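Local coordinates for protein alpha-L-rhamnosidase (Klebsiella oxytoca, PDB 4XHC) that probably hydrolyses terminal alpha-L-rhamnose residues from glycosides, as a family GH78 glycosidase that binds rhamnose in its catalytic domain, at residues 233-238 and 264-269; 243-248 and 271-276. One frame throughout, in Å; residues are numbered along the deposited sequence.

Interaction 1 (233-238 and 264-269); sequences EVFEDG and HDLVRR. With RAM (alpha-L-rhamnopyranose), chain C.
A side chain holds a loop carbonyl here: the guanidinium of R269 reaches out from its helix to the backbone O of E233. R269 NE gives the main bond, 3.0 Å to E233 O. The donor stands nearly on the line of the carbonyl bond (C=O...N angle 173°), but the bond is bent at the hydrogen (149°). R269 NH2 adds a weak second bond to the same E233 O at 3.4 Å. The arginine spans the gap because its CG is anti to the backbone N (chi1 166°) and the chain runs extended to NE. R269 NH1 bonds to A43 O. V234 CG1 packs obliquely against the guanidinium, 3.8 Å from R269 NH2. The contact lies in the helical catalytic domain of a GH78 enzyme, an (alpha/alpha)6 barrel in this family. It joins the loop after helix 214-230 to helix 264-276. Further along the loop, L266 CD2 sits over one face of the F235 ring, 3.9 Å from its centroid. V267 meets that ring with its backbone N at the edge and with CG2, 3.9 Å from F235 CE2. Beyond F235 the loop carries D237 into the rhamnose pocket, where D237 OD2 lies 3.5 Å from sugar O3.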
loop_
_atom_site.group_PDB
_atom_site.type_symbol
_atom_site.label_atom_id
_atom_site.label_comp_id
_atom_site.label_asym_id
_atom_site.label_seq_id
_atom_site.Cartn_x
_atom_site.Cartn_y
_atom_site.Cartn_z
ATOM N N GLU A 233 -21.567 7.661 -11.280
ATOM C CA GLU A 233 -21.484 8.061 -12.693
ATOM C C GLU A 233 -22.303 7.124 -13.580
ATOM O O GLU A 233 -22.603 7.445 -14.738
ATOM C CB GLU A 233 -20.026 8.180 -13.161
ATOM C CG GLU A 233 -19.419 9.533 -12.790
ATOM C CD GLU A 233 -17.928 9.645 -13.059
ATOM O OE1 GLU A 233 -17.173 8.767 -12.591
ATOM O OE2 GLU A 233 -17.510 10.625 -13.720
ATOM N N VAL A 234 -22.659 5.970 -13.015
ATOM C CA VAL A 234 -23.705 5.087 -13.547
ATOM C C VAL A 234 -24.508 4.554 -12.362
ATOM O O VAL A 234 -24.160 4.819 -11.212
ATOM C CB VAL A 234 -23.117 3.897 -14.342
ATOM C CG1 VAL A 234 -22.295 4.392 -15.521
ATOM C CG2 VAL A 234 -22.278 2.983 -13.454
ATOM N N PHE A 235 -25.569 3.805 -12.634
ATOM C CA PHE A 235 -26.262 3.053 -11.583
ATOM C C PHE A 235 -25.426 1.825 -11.220
ATOM O O PHE A 235 -25.548 0.781 -11.859
ATOM C CB PHE A 235 -27.644 2.582 -12.066
ATOM C CG PHE A 235 -28.679 3.666 -12.151
ATOM C CD1 PHE A 235 -29.370 4.072 -11.024
ATOM C CD2 PHE A 235 -28.996 4.245 -13.362
ATOM C CE1 PHE A 235 -30.346 5.048 -11.099
ATOM C CE2 PHE A 235 -29.965 5.234 -13.447
ATOM C CZ PHE A 235 -30.644 5.632 -12.314
ATOM N N GLU A 236 -24.572 1.932 -10.208
ATOM C CA GLU A 236 -23.721 0.804 -9.823
ATOM C C GLU A 236 -24.550 -0.255 -9.097
ATOM O O GLU A 236 -25.491 0.087 -8.394
ATOM C CB GLU A 236 -22.583 1.269 -8.926
ATOM C CG GLU A 236 -21.636 2.257 -9.594
ATOM C CD GLU A 236 -20.413 2.590 -8.741
ATOM O OE1 GLU A 236 -20.206 1.938 -7.686
ATOM O OE2 GLU A 236 -19.647 3.500 -9.133
ATOM N N ASP A 237 -24.231 -1.535 -9.288
ATOM C CA ASP A 237 -24.968 -2.595 -8.596
ATOM C C ASP A 237 -24.685 -2.578 -7.102
ATOM O O ASP A 237 -25.609 -2.696 -6.297
ATOM C CB ASP A 237 -24.712 -3.988 -9.214
ATOM C CG ASP A 237 -23.258 -4.440 -9.131
ATOM O OD1 ASP A 237 -22.341 -3.599 -9.156
ATOM O OD2 ASP A 237 -23.035 -5.662 -9.067
ATOM N N GLY A 238 -23.406 -2.434 -6.749
ATOM C CA GLY A 238 -22.949 -2.305 -5.356
ATOM C C GLY A 238 -21.675 -1.456 -5.280
ATOM O O GLY A 238 -20.744 -1.680 -6.049
ATOM N N HIS A 264 -33.904 11.109 -14.636
ATOM C CA HIS A 264 -34.203 10.394 -15.884
ATOM C C HIS A 264 -33.042 10.454 -16.861
ATOM O O HIS A 264 -32.830 9.520 -17.624
ATOM C CB HIS A 264 -35.480 10.942 -16.539
ATOM C CG HIS A 264 -36.705 10.761 -15.696
ATOM N ND1 HIS A 264 -37.520 11.812 -15.329
ATOM C CD2 HIS A 264 -37.230 9.653 -15.117
ATOM C CE1 HIS A 264 -38.503 11.359 -14.572
ATOM N NE2 HIS A 264 -38.351 10.052 -14.428
ATOM N N ASP A 265 -32.291 11.548 -16.828
ATOM C CA ASP A 265 -31.076 11.671 -17.634
ATOM C C ASP A 265 -30.106 10.502 -17.403
ATOM O O ASP A 265 -29.410 10.071 -18.320
ATOM C CB ASP A 265 -30.374 13.023 -17.375
ATOM C CG ASP A 265 -30.107 13.289 -15.887
ATOM O OD1 ASP A 265 -31.066 13.274 -15.092
ATOM O OD2 ASP A 265 -28.941 13.528 -15.512
ATOM N N LEU A 266 -30.064 9.994 -16.178
ATOM C CA LEU A 266 -29.149 8.914 -15.845
ATOM C C LEU A 266 -29.645 7.557 -16.349
ATOM O O LEU A 266 -28.849 6.698 -16.712
ATOM C CB LEU A 266 -28.906 8.881 -14.330
ATOM C CG LEU A 266 -27.796 7.942 -13.853
ATOM C CD1 LEU A 266 -26.465 8.290 -14.504
ATOM C CD2 LEU A 266 -27.688 7.970 -12.336
ATOM N N VAL A 267 -30.960 7.365 -16.366
ATOM C CA VAL A 267 -31.555 6.147 -16.944
ATOM C C VAL A 267 -31.312 6.136 -18.449
ATOM O O VAL A 267 -30.984 5.116 -19.042
ATOM C CB VAL A 267 -33.076 6.051 -16.673
ATOM C CG1 VAL A 267 -33.658 4.795 -17.303
ATOM C CG2 VAL A 267 -33.347 6.061 -15.173
ATOM N N ARG A 268 -31.476 7.299 -19.050
ATOM C CA ARG A 268 -31.216 7.493 -20.471
ATOM C C ARG A 268 -29.764 7.208 -20.824
ATOM O O ARG A 268 -29.498 6.544 -21.817
ATOM C CB ARG A 268 -31.553 8.931 -20.847
ATOM C CG ARG A 268 -31.557 9.212 -22.327
ATOM C CD ARG A 268 -31.843 10.679 -22.547
ATOM N NE ARG A 268 -31.770 11.008 -23.961
ATOM C CZ ARG A 268 -31.375 12.179 -24.443
ATOM N NH1 ARG A 268 -30.995 13.159 -23.625
ATOM N NH2 ARG A 268 -31.353 12.370 -25.755
ATOM N N ARG A 269 -28.836 7.715 -20.006
ATOM C CA ARG A 269 -27.404 7.469 -20.204
ATOM C C ARG A 269 -27.109 5.967 -20.195
ATOM O O ARG A 269 -26.356 5.458 -21.026
ATOM C CB ARG A 269 -26.577 8.177 -19.119
ATOM C CG ARG A 269 -25.120 7.723 -19.033
ATOM C CD ARG A 269 -24.301 8.599 -18.101
ATOM N NE ARG A 269 -23.103 7.916 -17.610
ATOM C CZ ARG A 269 -21.942 7.823 -18.263
ATOM N NH1 ARG A 269 -21.771 8.357 -19.472
ATOM N NH2 ARG A 269 -20.931 7.180 -17.697
HETATM C C1 RAM C . -23.670 -10.496 -9.612
HETATM C C2 RAM C . -24.276 -9.296 -8.910
HETATM C C3 RAM C . -25.120 -8.482 -9.873
HETATM C C4 RAM C . -25.936 -9.423 -10.743
HETATM C C5 RAM C . -24.989 -10.193 -11.648
HETATM C C6 RAM C . -25.477 -11.580 -11.982
HETATM O O1 RAM C . -22.373 -10.632 -9.182
HETATM O O2 RAM C . -25.112 -9.809 -7.886
HETATM O O3 RAM C . -25.993 -7.601 -9.163
HETATM O O4 RAM C . -26.844 -8.692 -11.545
HETATM O O5 RAM C . -23.693 -10.320 -11.024
#

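Interaction 2 (243-248 and 271-276); sequences RRLWLG and LYLFAG. With RAM (alpha-L-rhamnopyranose), chain C.
The wall of the rhamnose pocket is backed here by a helix: the short strand 245-246 and the start of helix 247-259 rest on helix 264-276. F274 carries most of the contact. Its ring enters between the side chains of L245 and L247. L247 CG stands almost squarely over the centre of one face, 3.6 Å from the centroid and 9° off the ring normal. L247 CD1 lies over the same face, 3.5 Å from F274 CD1. L245 comes from the opposite direction and meets the ring obliquely, with its CG 3.5 Å from F274 CE2. L245 CD2 also touches L273 CD1 at 3.9 Å. Between the two leucines W246 holds the N-cap position of helix 247-259. Its CB points away from segment 271-276, while W246 C is 3.8 Å from F274 CZ. One face of the indole meets the C5-O5 side of the rhamnose, which is tilted from it: sugar C5 is 3.4 Å from the W246 ring plane, toward the rim, and W246 CZ2 is 3.5 Å from sugar O5. W246 is one of several aromatic residues lining this pocket, with Y304, W355, F358 and W361. V311 of helix 302-319 also packs on L247.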
loop_
_atom_site.group_PDB
_atom_site.type_symbol
_atom_site.label_atom_id
_atom_site.label_comp_id
_atom_site.label_asym_id
_atom_site.label_seq_id
_atom_site.Cartn_x
_atom_site.Cartn_y
_atom_site.Cartn_z
ATOM N N ARG A 243 -19.248 -2.311 -8.377
ATOM C CA ARG A 243 -19.091 -0.922 -8.857
ATOM C C ARG A 243 -19.401 -0.761 -10.342
ATOM O O ARG A 243 -18.722 -0.013 -11.038
ATOM C CB ARG A 243 -17.674 -0.411 -8.607
ATOM C CG ARG A 243 -17.128 -0.779 -7.251
ATOM C CD ARG A 243 -15.756 -0.183 -7.036
ATOM N NE ARG A 243 -15.266 -0.501 -5.697
ATOM C CZ ARG A 243 -14.323 0.179 -5.063
ATOM N NH1 ARG A 243 -13.744 1.215 -5.647
ATOM N NH2 ARG A 243 -13.968 -0.168 -3.833
ATOM N N ARG A 244 -20.440 -1.443 -10.811
ATOM C CA ARG A 244 -20.634 -1.624 -12.233
ATOM C C ARG A 244 -22.097 -1.660 -12.629
ATOM O O ARG A 244 -22.951 -2.139 -11.880
ATOM C CB ARG A 244 -19.969 -2.938 -12.634
ATOM C CG ARG A 244 -19.769 -3.090 -14.119
ATOM C CD ARG A 244 -18.549 -3.931 -14.450
ATOM N NE ARG A 244 -18.807 -5.369 -14.436
ATOM C CZ ARG A 244 -18.182 -6.255 -13.666
ATOM N NH1 ARG A 244 -17.242 -5.882 -12.795
ATOM N NH2 ARG A 244 -18.504 -7.533 -13.765
ATOM N N LEU A 245 -22.369 -1.178 -13.835
ATOM C CA LEU A 245 -23.718 -1.159 -14.403
ATOM C C LEU A 245 -24.131 -2.518 -14.969
ATOM O O LEU A 245 -23.541 -2.983 -15.938
ATOM C CB LEU A 245 -23.766 -0.112 -15.520
ATOM C CG LEU A 245 -25.060 0.069 -16.314
ATOM C CD1 LEU A 245 -26.205 0.520 -15.416
ATOM C CD2 LEU A 245 -24.837 1.069 -17.442
ATOM N N TRP A 246 -25.141 -3.147 -14.363
ATOM C CA TRP A 246 -25.745 -4.398 -14.877
ATOM C C TRP A 246 -27.203 -4.153 -15.265
ATOM O O TRP A 246 -27.899 -3.356 -14.635
ATOM C CB TRP A 246 -25.723 -5.510 -13.821
ATOM C CG TRP A 246 -24.383 -6.116 -13.501
ATOM C CD1 TRP A 246 -23.411 -5.580 -12.713
ATOM C CD2 TRP A 246 -23.902 -7.401 -13.903
ATOM N NE1 TRP A 246 -22.343 -6.440 -12.621
ATOM C CE2 TRP A 246 -22.621 -7.568 -13.340
ATOM C CE3 TRP A 246 -24.422 -8.427 -14.691
ATOM C CZ2 TRP A 246 -21.851 -8.717 -13.540
ATOM C CZ3 TRP A 246 -23.650 -9.571 -14.897
ATOM C CH2 TRP A 246 -22.383 -9.705 -14.320
ATOM N N LEU A 247 -27.692 -4.872 -16.267
ATOM C CA LEU A 247 -29.017 -4.574 -16.816
ATOM C C LEU A 247 -30.171 -4.980 -15.893
ATOM O O LEU A 247 -31.144 -4.255 -15.770
ATOM C CB LEU A 247 -29.195 -5.200 -18.201
ATOM C CG LEU A 247 -29.610 -4.167 -19.252
ATOM C CD1 LEU A 247 -29.296 -4.655 -20.659
ATOM C CD2 LEU A 247 -31.079 -3.798 -19.109
ATOM N N GLY A 248 -30.067 -6.130 -15.244
ATOM C CA GLY A 248 -31.108 -6.571 -14.319
ATOM C C GLY A 248 -31.252 -5.597 -13.168
ATOM O O GLY A 248 -32.375 -5.259 -12.758
ATOM N N LEU A 271 -29.243 3.452 -20.683
ATOM C CA LEU A 271 -29.831 2.829 -21.879
ATOM C C LEU A 271 -28.922 2.947 -23.102
ATOM O O LEU A 271 -28.739 1.977 -23.833
ATOM C CB LEU A 271 -31.201 3.426 -22.210
ATOM C CG LEU A 271 -32.406 2.840 -21.470
ATOM C CD1 LEU A 271 -33.615 3.756 -21.610
ATOM C CD2 LEU A 271 -32.731 1.435 -21.960
ATOM N N TYR A 272 -28.358 4.130 -23.326
ATOM C CA TYR A 272 -27.496 4.354 -24.490
ATOM C C TYR A 272 -26.161 3.628 -24.372
ATOM O O TYR A 272 -25.540 3.305 -25.383
ATOM C CB TYR A 272 -27.263 5.854 -24.742
ATOM C CG TYR A 272 -28.344 6.505 -25.585
ATOM C CD1 TYR A 272 -28.303 6.451 -26.982
ATOM C CD2 TYR A 272 -29.413 7.168 -24.992
ATOM C CE1 TYR A 272 -29.294 7.043 -27.758
ATOM C CE2 TYR A 272 -30.407 7.761 -25.760
ATOM C CZ TYR A 272 -30.346 7.696 -27.139
ATOM O OH TYR A 272 -31.344 8.291 -27.873
ATOM N N LEU A 273 -25.714 3.385 -23.145
ATOM C CA LEU A 273 -24.480 2.650 -22.934
ATOM C C LEU A 273 -24.632 1.198 -23.398
ATOM O O LEU A 273 -23.833 0.715 -24.195
ATOM C CB LEU A 273 -24.052 2.694 -21.462
ATOM C CG LEU A 273 -23.411 3.998 -20.973
ATOM C CD1 LEU A 273 -23.269 3.984 -19.461
ATOM C CD2 LEU A 273 -22.059 4.223 -21.626
ATOM N N PHE A 274 -25.661 0.513 -22.913
ATOM C CA PHE A 274 -25.923 -0.863 -23.337
ATOM C C PHE A 274 -26.162 -0.963 -24.844
ATOM O O PHE A 274 -25.727 -1.920 -25.466
ATOM C CB PHE A 274 -27.127 -1.447 -22.606
ATOM C CG PHE A 274 -26.826 -1.891 -21.209
ATOM C CD1 PHE A 274 -26.159 -3.081 -20.983
ATOM C CD2 PHE A 274 -27.212 -1.125 -20.123
ATOM C CE1 PHE A 274 -25.881 -3.504 -19.695
ATOM C CE2 PHE A 274 -26.933 -1.534 -18.835
ATOM C CZ PHE A 274 -26.267 -2.727 -18.618
ATOM N N ALA A 275 -26.834 0.026 -25.424
ATOM C CA ALA A 275 -27.097 0.036 -26.859
ATOM C C ALA A 275 -25.858 0.370 -27.707
ATOM O O ALA A 275 -25.777 -0.022 -28.872
ATOM C CB ALA A 275 -28.217 1.019 -27.173
ATOM N N GLY A 276 -24.915 1.107 -27.123
ATOM C CA GLY A 276 -23.779 1.673 -27.858
ATOM C C GLY A 276 -22.613 0.737 -28.121
ATOM O O GLY A 276 -21.749 1.034 -28.952
HETATM C C1 RAM C . -23.670 -10.496 -9.612
HETATM C C2 RAM C . -24.276 -9.296 -8.910
HETATM C C3 RAM C . -25.120 -8.482 -9.873
HETATM C C4 RAM C . -25.936 -9.423 -10.743
HETATM C C5 RAM C . -24.989 -10.193 -11.648
HETATM C C6 RAM C . -25.477 -11.580 -11.982
HETATM O O1 RAM C . -22.373 -10.632 -9.182
HETATM O O2 RAM C . -25.112 -9.809 -7.886
HETATM O O3 RAM C . -25.993 -7.601 -9.163
HETATM O O4 RAM C . -26.844 -8.692 -11.545
HETATM O O5 RAM C . -23.693 -10.320 -11.024
#

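How the interactions relate
From the N terminus, the chain leaves helix 214-230 and passes through 233-238, continues through 239-242, and runs through 243-248 into helix 247-259. It then returns in helix 264-276. Interaction 1 closes the loop from 233-238 to the first half of that helix. Interaction 2 opens inside this loop and closes past its end, on the second half of the same helix, so the two cross. The first segments are also joined directly: D237 N is 3.0 Å from R244 O, and G238 O is 2.8 Å from R243 N, both probable hydrogen bonds. Together the contacts tie the loop after helix 214-230, strand 245-246 and the start of helix 247-259 to successive parts of helix 264-276.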